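Local coordinates for flagellar brake protein YcgR (Escherichia coli, PDB 5Y6F) that acts as a flagellar brake, binding the second messenger c-di-GMP and then elements of the flagellar motor, which slows the motor and lowers motility, at residues F8-P13 with P106-V111; A26-R31 with A75-A80; L39-L44 with L51-G56. One frame throughout, in Å; residues are numbered along the deposited sequence.

Contact 1. Residues F8-P13 with P106-V111; sequences FLKQNP and PTLWFV. With C2E (9,9'-[(2R,3R,3aS,5S,7aR,9R,10R,10aS,12S,14aR)-3,5,10,12-tetrahydroxy-5,12-dioxidooctahydro-2H,7H-difuro[3,2-d:3',2'-j][1,3,7,9,2,8]tetraoxadiphosphacyclododecine-2,9-diyl]bis(2-amino-1,9-dihydro-6H-purin-6-one)), chain D.
The six-membered ring of Trp109 is roofed on one face by Leu9: CD1 sits 3.9 Å from the ring centroid and 8° off the normal, a CH-pi contact. Leu9 reaches it with CG anti to the backbone N (chi1 179°), and its CB adds a contact of 3.7 Å to CZ3 of Trp109. At the edge of the indole, in its plane, Phe8 CB comes within 3.9 Å of Trp109 CE3, and from outside the segments Tyr4 meets the indole edge-to-face. The Phe8 ring carries backbone on one face, with Val111 CA 4.2 Å from the centroid and 18° off the normal. The Phe110 ring is approached obliquely by NZ of the bent Lys10 chain. Three backbone bonds fix the register: Phe110 N to Phe8 O (2.9 Å), Lys10 N to Leu108 O (2.7 Å) and Leu108 N to Lys10 O (3.0 Å). The last two make Lys10 and Leu108 a hydrogen-bonded pair, and Leu9 with Trp109 is the adjacent non-hydrogen-bonded one. Leu108 shares with Lys10 the face turned from Leu9 and Trp109, and packs there on helix 13-25. Val111 O lies 3.6 Å from C61 of a c-di-GMP guanine, so the strand ends at the ligand. This is an antiparallel edge-strand pairing: strand 9-10 is outermost in the PilZN sheet within this chain, and strand 108-111 leads into the c-di-GMP pocket.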
loop_
_atom_site.group_PDB
_atom_site.type_symbol
_atom_site.label_atom_id
_atom_site.label_comp_id
_atom_site.label_asym_id
_atom_site.label_seq_id
_atom_site.Cartn_x
_atom_site.Cartn_y
_atom_site.Cartn_z
ATOM N N PHE A 8 -15.717 -1.433 7.618
ATOM C CA PHE A 8 -14.621 -2.284 7.160
ATOM C C PHE A 8 -14.311 -3.450 8.082
ATOM O O PHE A 8 -13.451 -4.241 7.737
ATOM C CB PHE A 8 -13.351 -1.440 7.048
ATOM C CG PHE A 8 -13.422 -0.407 5.960
ATOM C CD1 PHE A 8 -14.111 -0.684 4.794
ATOM C CD2 PHE A 8 -12.887 0.849 6.141
ATOM C CE1 PHE A 8 -14.206 0.281 3.786
ATOM C CE2 PHE A 8 -12.979 1.799 5.176
ATOM C CZ PHE A 8 -13.628 1.507 3.986
ATOM N N LEU A 9 -14.951 -3.556 9.251
ATOM C CA LEU A 9 -14.590 -4.544 10.267
ATOM C C LEU A 9 -15.342 -5.843 9.993
ATOM O O LEU A 9 -16.568 -5.848 9.963
ATOM C CB LEU A 9 -14.957 -4.032 11.667
ATOM C CG LEU A 9 -14.610 -5.047 12.765
ATOM C CD1 LEU A 9 -13.088 -5.124 12.934
ATOM C CD2 LEU A 9 -15.282 -4.697 14.103
ATOM N N LYS A 10 -14.621 -6.929 9.750
ATOM C CA LYS A 10 -15.247 -8.238 9.547
ATOM C C LYS A 10 -15.281 -9.000 10.862
ATOM O O LYS A 10 -14.260 -9.079 11.539
ATOM C CB LYS A 10 -14.464 -9.018 8.492
ATOM C CG LYS A 10 -14.315 -8.233 7.189
ATOM C CD LYS A 10 -15.567 -8.361 6.295
ATOM C CE LYS A 10 -16.069 -7.027 5.748
ATOM N NZ LYS A 10 -14.982 -6.221 5.064
ATOM N N GLN A 11 -16.444 -9.554 11.231
ATOM C CA GLN A 11 -16.610 -10.261 12.502
ATOM C C GLN A 11 -17.220 -11.647 12.358
ATOM O O GLN A 11 -17.091 -12.468 13.277
ATOM C CB GLN A 11 -17.507 -9.449 13.468
ATOM C CG GLN A 11 -17.156 -7.969 13.469
ATOM C CD GLN A 11 -17.942 -7.207 14.516
ATOM O OE1 GLN A 11 -18.717 -6.298 14.176
ATOM N NE2 GLN A 11 -17.786 -7.597 15.795
ATOM N N ASN A 12 -17.942 -11.907 11.294
ATOM C CA ASN A 12 -18.451 -13.244 11.062
ATOM C C ASN A 12 -17.255 -14.196 10.895
ATOM O O ASN A 12 -16.317 -13.878 10.154
ATOM C CB ASN A 12 -19.353 -13.152 9.828
ATOM C CG ASN A 12 -20.049 -14.435 9.489
ATOM O OD1 ASN A 12 -19.629 -15.132 8.565
ATOM N ND2 ASN A 12 -21.160 -14.735 10.184
ATOM N N PRO A 13 -17.190 -15.307 11.626
ATOM C CA PRO A 13 -15.994 -16.169 11.498
ATOM C C PRO A 13 -15.707 -16.569 10.058
ATOM O O PRO A 13 -14.543 -16.672 9.659
ATOM C CB PRO A 13 -16.337 -17.392 12.368
ATOM C CG PRO A 13 -17.842 -17.355 12.542
ATOM C CD PRO A 13 -18.214 -15.894 12.504
ATOM N N PRO A 106 -10.543 -13.027 16.058
ATOM C CA PRO A 106 -12.011 -13.029 15.953
ATOM C C PRO A 106 -12.566 -11.923 15.027
ATOM O O PRO A 106 -13.731 -12.011 14.624
ATOM C CB PRO A 106 -12.462 -12.860 17.415
ATOM C CG PRO A 106 -11.346 -12.090 18.060
ATOM C CD PRO A 106 -10.070 -12.550 17.369
ATOM N N THR A 107 -11.768 -10.917 14.653
ATOM C CA THR A 107 -12.187 -9.821 13.773
ATOM C C THR A 107 -10.985 -9.362 12.948
ATOM O O THR A 107 -9.842 -9.566 13.341
ATOM C CB THR A 107 -12.732 -8.607 14.551
ATOM O OG1 THR A 107 -11.625 -7.824 15.036
ATOM C CG2 THR A 107 -13.550 -9.013 15.786
ATOM N N LEU A 108 -11.275 -8.732 11.814
ATOM C CA LEU A 108 -10.246 -8.191 10.939
ATOM C C LEU A 108 -10.755 -6.984 10.144
ATOM O O LEU A 108 -11.946 -6.883 9.844
ATOM C CB LEU A 108 -9.727 -9.272 9.988
ATOM C CG LEU A 108 -10.758 -9.947 9.082
ATOM C CD1 LEU A 108 -11.415 -8.930 8.161
ATOM C CD2 LEU A 108 -10.113 -11.064 8.276
ATOM N N TRP A 109 -9.842 -6.084 9.797
ATOM C CA TRP A 109 -10.148 -4.917 8.996
ATOM C C TRP A 109 -9.868 -5.256 7.537
ATOM O O TRP A 109 -8.813 -5.817 7.208
ATOM C CB TRP A 109 -9.272 -3.735 9.415
ATOM C CG TRP A 109 -9.539 -3.240 10.771
ATOM C CD1 TRP A 109 -8.771 -3.468 11.894
ATOM C CD2 TRP A 109 -10.668 -2.462 11.207
ATOM N NE1 TRP A 109 -9.325 -2.811 12.978
ATOM C CE2 TRP A 109 -10.489 -2.207 12.592
ATOM C CE3 TRP A 109 -11.783 -1.918 10.564
ATOM C CZ2 TRP A 109 -11.414 -1.476 13.343
ATOM C CZ3 TRP A 109 -12.683 -1.166 11.308
ATOM C CH2 TRP A 109 -12.496 -0.968 12.675
ATOM N N PHE A 110 -10.825 -4.953 6.681
ATOM C CA PHE A 110 -10.687 -5.143 5.244
ATOM C C PHE A 110 -10.907 -3.739 4.678
ATOM O O PHE A 110 -12.043 -3.343 4.466
ATOM C CB PHE A 110 -11.701 -6.134 4.719
ATOM C CG PHE A 110 -11.443 -6.581 3.283
ATOM C CD1 PHE A 110 -10.417 -7.502 3.000
ATOM C CD2 PHE A 110 -12.240 -6.117 2.237
ATOM C CE1 PHE A 110 -10.156 -7.953 1.698
ATOM C CE2 PHE A 110 -12.009 -6.580 0.897
ATOM C CZ PHE A 110 -10.967 -7.483 0.630
ATOM N N VAL A 111 -9.835 -2.961 4.510
ATOM C CA VAL A 111 -9.948 -1.524 4.350
ATOM C C VAL A 111 -9.983 -1.140 2.868
ATOM O O VAL A 111 -9.041 -1.397 2.122
ATOM C CB VAL A 111 -8.798 -0.820 5.065
ATOM C CG1 VAL A 111 -8.887 0.661 4.805
ATOM C CG2 VAL A 111 -8.790 -1.193 6.625
HETATM P P1 C2E D . 0.514 2.263 -1.412
HETATM O O2P C2E D . -0.753 2.400 -2.380
HETATM O O1P C2E D . 1.768 2.104 -2.201
HETATM O "O5'" C2E D . 0.592 3.534 -0.434
HETATM C "C5'" C2E D . 1.838 3.664 0.319
HETATM C "C4'" C2E D . 1.769 4.757 1.350
HETATM O "O4'" C2E D . 1.451 5.981 0.699
HETATM C "C3'" C2E D . 0.611 4.493 2.293
HETATM O "O3'" C2E D . 1.006 3.661 3.363
HETATM C "C2'" C2E D . 0.354 5.902 2.806
HETATM O "O2'" C2E D . 1.326 6.335 3.738
HETATM C "C1'" C2E D . 0.564 6.696 1.528
HETATM N N9 C2E D . -0.702 6.859 0.817
HETATM C C8 C2E D . -1.092 6.282 -0.345
HETATM N N7 C2E D . -2.265 6.734 -0.668
HETATM C C5 C2E D . -2.675 7.605 0.265
HETATM C C6 C2E D . -3.829 8.372 0.441
HETATM O O6 C2E D . -4.735 8.332 -0.367
HETATM N N1 C2E D . -3.887 9.169 1.512
HETATM C C2 C2E D . -2.868 9.206 2.412
HETATM N N2 C2E D . -2.974 10.001 3.524
HETATM N N3 C2E D . -1.796 8.474 2.256
HETATM C C4 C2E D . -1.672 7.694 1.212
HETATM P P11 C2E D . -0.026 2.857 4.253
HETATM O O21 C2E D . -1.281 3.757 4.706
HETATM O O11 C2E D . 0.655 2.088 5.298
HETATM O O5A C2E D . -0.597 1.766 3.234
HETATM C C5A C2E D . 0.264 0.749 2.803
HETATM C C4A C2E D . -0.348 -0.022 1.612
HETATM O O4A C2E D . -1.611 -0.605 1.945
HETATM C C3A C2E D . -0.654 0.920 0.475
HETATM O O3A C2E D . 0.465 1.032 -0.399
HETATM C C2A C2E D . -1.776 0.150 -0.258
HETATM O O2A C2E D . -1.316 -1.068 -0.837
HETATM C C1A C2E D . -2.562 -0.407 0.894
HETATM N N91 C2E D . -3.729 0.373 1.310
HETATM C C81 C2E D . -3.915 1.100 2.439
HETATM N N71 C2E D . -5.104 1.558 2.471
HETATM C C51 C2E D . -5.767 1.170 1.353
HETATM C C61 C2E D . -7.070 1.362 0.884
HETATM O O61 C2E D . -7.828 2.021 1.570
HETATM N N11 C2E D . -7.412 0.832 -0.327
HETATM C C21 C2E D . -6.503 0.068 -1.020
HETATM N N21 C2E D . -6.900 -0.514 -2.207
HETATM N N31 C2E D . -5.274 -0.170 -0.554
HETATM C C41 C2E D . -4.900 0.385 0.597
#

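Contact 2. Residues A26-R31 with A75-A80; sequences AAIPLR and AETQGA. With C2E (9,9'-[(2R,3R,3aS,5S,7aR,9R,10R,10aS,12S,14aR)-3,5,10,12-tetrahydroxy-5,12-dioxidooctahydro-2H,7H-difuro[3,2-d:3',2'-j][1,3,7,9,2,8]tetraoxadiphosphacyclododecine-2,9-diyl]bis(2-amino-1,9-dihydro-6H-purin-6-one)), chain D.
Ala75 presents its methyl group to three residues of 26-31: CB is 3.7 Å from Ile28 CG2, 3.8 Å from Leu30 CD2, and also near the carbonyl of Pro29. Leu23 of helix 13-25 packs on the same methyl, which places this patch between helix and sheet. At Glu76 the contact turns polar. A water accepts from Glu76 N (2.9 Å) and from Arg31 NH1 (2.9 Å), the latter in the plane at the guanidinium edge, and donates to Pro29 O (2.7 Å). Water thus bridges the two backbones where strands 29-34 and 71-77, neighbours in the antiparallel PilZN sheet, draw apart. The extended Glu76 side chain lays its carboxylate over one guanidinium face, with the planes 15° apart. OE2 is 3.6 Å from Arg31 NH1, well out of the guanidinium plane, so the salt bridge rests on charge and not on a directed N-H. The same OE2 comes within 3.4 Å of sugar atom C4A of c-di-GMP. Next, Thr77 CG2 meets Ile28 CG1 tightly, the two side chains crossing at about a right angle; with Ile28 chi1 at -59°, CG1 is aimed at Thr77 while CG2 stays over Ala75. Thr77 also opens a type II turn whose i+3 bond is Ala80 N to Thr77 O (3.2 Å); Thr77 N returns a bond to Ala80 O, and Thr77 OG1 adds a weak one to that same oxygen. Gly79 supplies the positive phi (82°) within the turn, and both Gly79 and Ala80 line the c-di-GMP pocket beside a guanine amino group.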
loop_
_atom_site.group_PDB
_atom_site.type_symbol
_atom_site.label_atom_id
_atom_site.label_comp_id
_atom_site.label_asym_id
_atom_site.label_seq_id
_atom_site.Cartn_x
_atom_site.Cartn_y
_atom_site.Cartn_z
ATOM N N ALA A 26 -3.365 -16.502 -2.608
ATOM C CA ALA A 26 -2.601 -15.522 -3.373
ATOM C C ALA A 26 -1.172 -15.348 -2.880
ATOM O O ALA A 26 -0.421 -14.596 -3.499
ATOM C CB ALA A 26 -3.291 -14.144 -3.337
ATOM N N ALA A 27 -0.763 -15.995 -1.788
ATOM C CA ALA A 27 0.605 -15.813 -1.284
ATOM C C ALA A 27 0.926 -14.334 -1.019
ATOM O O ALA A 27 2.005 -13.859 -1.332
ATOM C CB ALA A 27 1.642 -16.405 -2.258
ATOM N N ILE A 28 -0.013 -13.589 -0.454
ATOM C CA ILE A 28 0.221 -12.188 -0.114
ATOM C C ILE A 28 1.201 -12.100 1.053
ATOM O O ILE A 28 0.932 -12.640 2.131
ATOM C CB ILE A 28 -1.071 -11.456 0.280
ATOM C CG1 ILE A 28 -2.117 -11.470 -0.844
ATOM C CG2 ILE A 28 -0.733 -10.020 0.616
ATOM C CD1 ILE A 28 -1.580 -10.926 -2.170
ATOM N N PRO A 29 2.292 -11.355 0.913
ATOM C CA PRO A 29 3.185 -11.123 2.054
ATOM C C PRO A 29 2.458 -10.495 3.230
ATOM O O PRO A 29 1.584 -9.642 3.069
ATOM C CB PRO A 29 4.236 -10.166 1.478
ATOM C CG PRO A 29 4.264 -10.561 -0.066
ATOM C CD PRO A 29 2.771 -10.715 -0.332
ATOM N N LEU A 30 2.833 -10.917 4.426
ATOM C CA LEU A 30 2.284 -10.379 5.655
ATOM C C LEU A 30 3.369 -9.577 6.360
ATOM O O LEU A 30 4.517 -9.998 6.419
ATOM C CB LEU A 30 1.794 -11.501 6.567
ATOM C CG LEU A 30 0.779 -12.533 6.079
ATOM C CD1 LEU A 30 0.386 -13.317 7.287
ATOM C CD2 LEU A 30 -0.499 -11.954 5.421
ATOM N N ARG A 31 3.025 -8.426 6.899
ATOM C CA ARG A 31 3.988 -7.657 7.672
ATOM C C ARG A 31 3.549 -7.793 9.117
ATOM O O ARG A 31 2.459 -7.343 9.467
ATOM C CB ARG A 31 4.047 -6.199 7.227
ATOM C CG ARG A 31 4.087 -6.043 5.707
ATOM C CD ARG A 31 4.682 -4.691 5.229
ATOM N NE ARG A 31 5.226 -4.766 3.862
ATOM C CZ ARG A 31 4.552 -5.228 2.803
ATOM N NH1 ARG A 31 3.295 -5.673 2.944
ATOM N NH2 ARG A 31 5.131 -5.255 1.599
ATOM N N ALA A 75 -1.689 -6.782 5.499
ATOM C CA ALA A 75 -1.364 -7.269 4.163
ATOM C C ALA A 75 -1.985 -6.343 3.121
ATOM O O ALA A 75 -3.068 -5.788 3.308
ATOM C CB ALA A 75 -1.865 -8.705 3.933
ATOM N N GLU A 76 -1.299 -6.199 2.026
ATOM C CA GLU A 76 -1.693 -5.310 0.943
ATOM C C GLU A 76 -2.167 -6.163 -0.222
ATOM O O GLU A 76 -1.357 -6.835 -0.847
ATOM C CB GLU A 76 -0.485 -4.460 0.537
ATOM C CG GLU A 76 0.224 -3.855 1.764
ATOM C CD GLU A 76 1.500 -3.101 1.439
ATOM O OE1 GLU A 76 2.011 -3.187 0.282
ATOM O OE2 GLU A 76 1.981 -2.420 2.366
ATOM N N THR A 77 -3.459 -6.186 -0.499
ATOM C CA THR A 77 -3.964 -6.887 -1.681
ATOM C C THR A 77 -4.561 -5.878 -2.634
ATOM O O THR A 77 -4.702 -4.699 -2.309
ATOM C CB THR A 77 -5.033 -7.943 -1.345
ATOM O OG1 THR A 77 -6.121 -7.324 -0.622
ATOM C CG2 THR A 77 -4.445 -9.011 -0.479
ATOM N N GLN A 78 -4.936 -6.381 -3.805
ATOM C CA GLN A 78 -5.614 -5.583 -4.823
ATOM C C GLN A 78 -6.951 -5.070 -4.324
ATOM O O GLN A 78 -7.861 -5.865 -4.051
ATOM C CB GLN A 78 -5.829 -6.429 -6.071
ATOM C CG GLN A 78 -6.511 -5.627 -7.181
ATOM C CD GLN A 78 -5.675 -4.437 -7.620
ATOM O OE1 GLN A 78 -4.447 -4.510 -7.627
ATOM N NE2 GLN A 78 -6.334 -3.332 -7.969
ATOM N N GLY A 79 -7.085 -3.741 -4.220
ATOM C CA GLY A 79 -8.340 -3.157 -3.776
ATOM C C GLY A 79 -8.538 -3.143 -2.275
ATOM O O GLY A 79 -9.593 -2.666 -1.793
ATOM N N ALA A 80 -7.580 -3.646 -1.495
ATOM C CA ALA A 80 -7.812 -3.517 -0.058
ATOM C C ALA A 80 -6.505 -3.568 0.716
ATOM O O ALA A 80 -5.511 -4.149 0.279
ATOM C CB ALA A 80 -8.735 -4.611 0.469
HETATM P P1 C2E D . 0.514 2.263 -1.412
HETATM O O2P C2E D . -0.753 2.400 -2.380
HETATM O O1P C2E D . 1.768 2.104 -2.201
HETATM O "O5'" C2E D . 0.592 3.534 -0.434
HETATM C "C5'" C2E D . 1.838 3.664 0.319
HETATM C "C4'" C2E D . 1.769 4.757 1.350
HETATM O "O4'" C2E D . 1.451 5.981 0.699
HETATM C "C3'" C2E D . 0.611 4.493 2.293
HETATM O "O3'" C2E D . 1.006 3.661 3.363
HETATM C "C2'" C2E D . 0.354 5.902 2.806
HETATM O "O2'" C2E D . 1.326 6.335 3.738
HETATM C "C1'" C2E D . 0.564 6.696 1.528
HETATM N N9 C2E D . -0.702 6.859 0.817
HETATM C C8 C2E D . -1.092 6.282 -0.345
HETATM N N7 C2E D . -2.265 6.734 -0.668
HETATM C C5 C2E D . -2.675 7.605 0.265
HETATM C C6 C2E D . -3.829 8.372 0.441
HETATM O O6 C2E D . -4.735 8.332 -0.367
HETATM N N1 C2E D . -3.887 9.169 1.512
HETATM C C2 C2E D . -2.868 9.206 2.412
HETATM N N2 C2E D . -2.974 10.001 3.524
HETATM N N3 C2E D . -1.796 8.474 2.256
HETATM C C4 C2E D . -1.672 7.694 1.212
HETATM P P11 C2E D . -0.026 2.857 4.253
HETATM O O21 C2E D . -1.281 3.757 4.706
HETATM O O11 C2E D . 0.655 2.088 5.298
HETATM O O5A C2E D . -0.597 1.766 3.234
HETATM C C5A C2E D . 0.264 0.749 2.803
HETATM C C4A C2E D . -0.348 -0.022 1.612
HETATM O O4A C2E D . -1.611 -0.605 1.945
HETATM C C3A C2E D . -0.654 0.920 0.475
HETATM O O3A C2E D . 0.465 1.032 -0.399
HETATM C C2A C2E D . -1.776 0.150 -0.258
HETATM O O2A C2E D . -1.316 -1.068 -0.837
HETATM C C1A C2E D . -2.562 -0.407 0.894
HETATM N N91 C2E D . -3.729 0.373 1.310
HETATM C C81 C2E D . -3.915 1.100 2.439
HETATM N N71 C2E D . -5.104 1.558 2.471
HETATM C C51 C2E D . -5.767 1.170 1.353
HETATM C C61 C2E D . -7.070 1.362 0.884
HETATM O O61 C2E D . -7.828 2.021 1.570
HETATM N N11 C2E D . -7.412 0.832 -0.327
HETATM C C21 C2E D . -6.503 0.068 -1.020
HETATM N N21 C2E D . -6.900 -0.514 -2.207
HETATM N N31 C2E D . -5.274 -0.170 -0.554
HETATM C C41 C2E D . -4.900 0.385 0.597
HETATM O O HOH W 1 1.340 -7.371 1.712
#

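Contact 3. Residues L39-L44 with L51-G56; sequences LISKLL and LVLDFG
Leu43 drives a methyl into the notch between two leucines of the opposite strand: its CD1 is 3.4 Å from Leu53 CD1, tighter than usual, and 4.1 Å from Leu51 CG. CG anti to the backbone N (chi1 -161°) swings that branch across the strand, over the carbonyl of Val52. Leu43 and Leu53 form a non-hydrogen-bonded antiparallel pair. On the other face Leu44 is the bump: its CB rests on Val52 CG1 at 3.9 Å, and CD1 reaches on to the backbone at Asp54 CA, 3.4 Å away. At the far end Leu39 CD1 settles 4.2 Å from Gly56 CA, the glycine offering bare backbone to the branched side chain. The strands are held by Asp54 N to Lys42 O (3.0 Å) and Leu44 N to Val52 O (2.9 Å). Ser41 adds a side-chain link, OG donating to Asp54 O at 2.7 Å. The axes of strands 39-44 and 51-54 make 141° N-to-C, so the antiparallel hairpin of the PilZN sheet is twisted. Strand 37-47 is flanked by 29-34 and strand 50-54 by 97-102; Leu39 also packs on Val65 of helix 59-66, and Tyr94 of strand 90-94 touches Leu44 and Val52.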
loop_
_atom_site.group_PDB
_atom_site.type_symbol
_atom_site.label_atom_id
_atom_site.label_comp_id
_atom_site.label_asym_id
_atom_site.label_seq_id
_atom_site.Cartn_x
_atom_site.Cartn_y
_atom_site.Cartn_z
ATOM N N LEU A 39 8.602 -7.871 10.906
ATOM C CA LEU A 39 9.170 -8.869 10.003
ATOM C C LEU A 39 8.137 -9.243 8.939
ATOM O O LEU A 39 6.926 -9.072 9.123
ATOM C CB LEU A 39 9.663 -10.112 10.757
ATOM C CG LEU A 39 8.707 -11.144 11.363
ATOM C CD1 LEU A 39 7.991 -12.009 10.305
ATOM C CD2 LEU A 39 9.509 -12.026 12.320
ATOM N N ILE A 40 8.652 -9.702 7.797
ATOM C CA ILE A 40 7.834 -10.118 6.668
ATOM C C ILE A 40 7.631 -11.622 6.751
ATOM O O ILE A 40 8.583 -12.367 7.023
ATOM C CB ILE A 40 8.500 -9.748 5.343
ATOM C CG1 ILE A 40 8.788 -8.237 5.293
ATOM C CG2 ILE A 40 7.589 -10.199 4.213
ATOM C CD1 ILE A 40 7.527 -7.387 5.473
ATOM N N SER A 41 6.396 -12.063 6.539
ATOM C CA SER A 41 6.041 -13.475 6.668
ATOM C C SER A 41 5.001 -13.794 5.597
ATOM O O SER A 41 4.759 -13.025 4.660
ATOM C CB SER A 41 5.530 -13.765 8.094
ATOM O OG SER A 41 5.120 -15.111 8.213
ATOM N N LYS A 42 4.333 -14.922 5.746
ATOM C CA LYS A 42 3.430 -15.396 4.717
ATOM C C LYS A 42 2.446 -16.345 5.386
ATOM O O LYS A 42 2.796 -17.048 6.342
ATOM C CB LYS A 42 4.215 -16.098 3.608
ATOM C CG LYS A 42 3.367 -16.529 2.431
ATOM C CD LYS A 42 4.238 -16.928 1.223
ATOM C CE LYS A 42 5.173 -15.786 0.761
ATOM N NZ LYS A 42 4.488 -14.548 0.255
ATOM N N LEU A 43 1.221 -16.369 4.880
ATOM C CA LEU A 43 0.218 -17.303 5.375
ATOM C C LEU A 43 0.476 -18.662 4.718
ATOM O O LEU A 43 0.321 -18.820 3.498
ATOM C CB LEU A 43 -1.183 -16.778 5.072
ATOM C CG LEU A 43 -2.297 -17.397 5.921
ATOM C CD1 LEU A 43 -1.816 -17.469 7.333
ATOM C CD2 LEU A 43 -3.544 -16.535 5.857
ATOM N N LEU A 44 0.900 -19.634 5.525
ATOM C CA LEU A 44 1.303 -20.939 5.040
ATOM C C LEU A 44 0.128 -21.897 4.994
ATOM O O LEU A 44 0.050 -22.770 4.124
ATOM C CB LEU A 44 2.385 -21.523 5.945
ATOM C CG LEU A 44 3.703 -20.811 5.794
ATOM C CD1 LEU A 44 4.714 -21.383 6.772
ATOM C CD2 LEU A 44 4.157 -20.962 4.349
ATOM N N LEU A 51 -3.814 -20.554 12.595
ATOM C CA LEU A 51 -3.076 -19.746 11.622
ATOM C C LEU A 51 -1.631 -20.176 11.673
ATOM O O LEU A 51 -1.041 -20.214 12.761
ATOM C CB LEU A 51 -3.132 -18.252 11.935
ATOM C CG LEU A 51 -3.817 -17.359 10.938
ATOM C CD1 LEU A 51 -5.206 -17.941 10.718
ATOM C CD2 LEU A 51 -3.870 -15.918 11.481
ATOM N N VAL A 52 -1.068 -20.501 10.512
ATOM C CA VAL A 52 0.326 -20.896 10.405
ATOM C C VAL A 52 1.023 -19.879 9.521
ATOM O O VAL A 52 0.589 -19.624 8.385
ATOM C CB VAL A 52 0.501 -22.317 9.859
ATOM C CG1 VAL A 52 1.988 -22.606 9.715
ATOM C CG2 VAL A 52 -0.083 -23.294 10.839
ATOM N N LEU A 53 2.089 -19.293 10.051
ATOM C CA LEU A 53 2.820 -18.230 9.389
ATOM C C LEU A 53 4.253 -18.673 9.216
ATOM O O LEU A 53 4.804 -19.400 10.060
ATOM C CB LEU A 53 2.790 -16.944 10.205
ATOM C CG LEU A 53 1.602 -15.968 10.147
ATOM C CD1 LEU A 53 0.278 -16.628 9.910
ATOM C CD2 LEU A 53 1.573 -15.236 11.450
ATOM N N ASP A 54 4.855 -18.237 8.120
ATOM C CA ASP A 54 6.242 -18.583 7.925
ATOM C C ASP A 54 7.101 -17.890 8.971
ATOM O O ASP A 54 6.785 -16.795 9.434
ATOM C CB ASP A 54 6.711 -18.202 6.531
ATOM C CG ASP A 54 8.031 -18.849 6.196
ATOM O OD1 ASP A 54 8.389 -19.816 6.905
ATOM O OD2 ASP A 54 8.707 -18.410 5.245
ATOM N N PHE A 55 8.174 -18.565 9.369
ATOM C CA PHE A 55 9.215 -17.926 10.166
ATOM C C PHE A 55 9.764 -16.725 9.408
ATOM O O PHE A 55 9.604 -16.610 8.198
ATOM C CB PHE A 55 10.358 -18.902 10.469
ATOM C CG PHE A 55 10.430 -19.313 11.889
ATOM C CD1 PHE A 55 9.277 -19.439 12.635
ATOM C CD2 PHE A 55 11.646 -19.583 12.485
ATOM C CE1 PHE A 55 9.336 -19.817 13.964
ATOM C CE2 PHE A 55 11.718 -19.966 13.809
ATOM C CZ PHE A 55 10.562 -20.085 14.554
ATOM N N GLY A 56 10.381 -15.793 10.145
ATOM C CA GLY A 56 11.094 -14.713 9.503
ATOM C C GLY A 56 12.473 -15.172 9.065
ATOM O O GLY A 56 12.974 -16.201 9.517
#

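From the N terminus, residues 8-13 begin the widest loop, which contact 1 closes only when the chain returns at 106-111. Helix 13-25 leads to 26-31, where a second loop starts; contact 2 closes it at 75-80. Within it, contact 3 closes the short hairpin loop between 39-44 and 51-56, so the three contacts nest without crossing. All share one antiparallel sheet. Contacts 2 and 3 join directly through Leu30 O and Ser41 N, 2.8 Å apart, across adjacent strands 29-34 and 37-47. Contacts 1 and 2 meet where Phe110 CZ packs on Ala80 CB, and both touch c-di-GMP. Contact 3, its centre about 20 Å from that of contact 1, lies farther across the sheet.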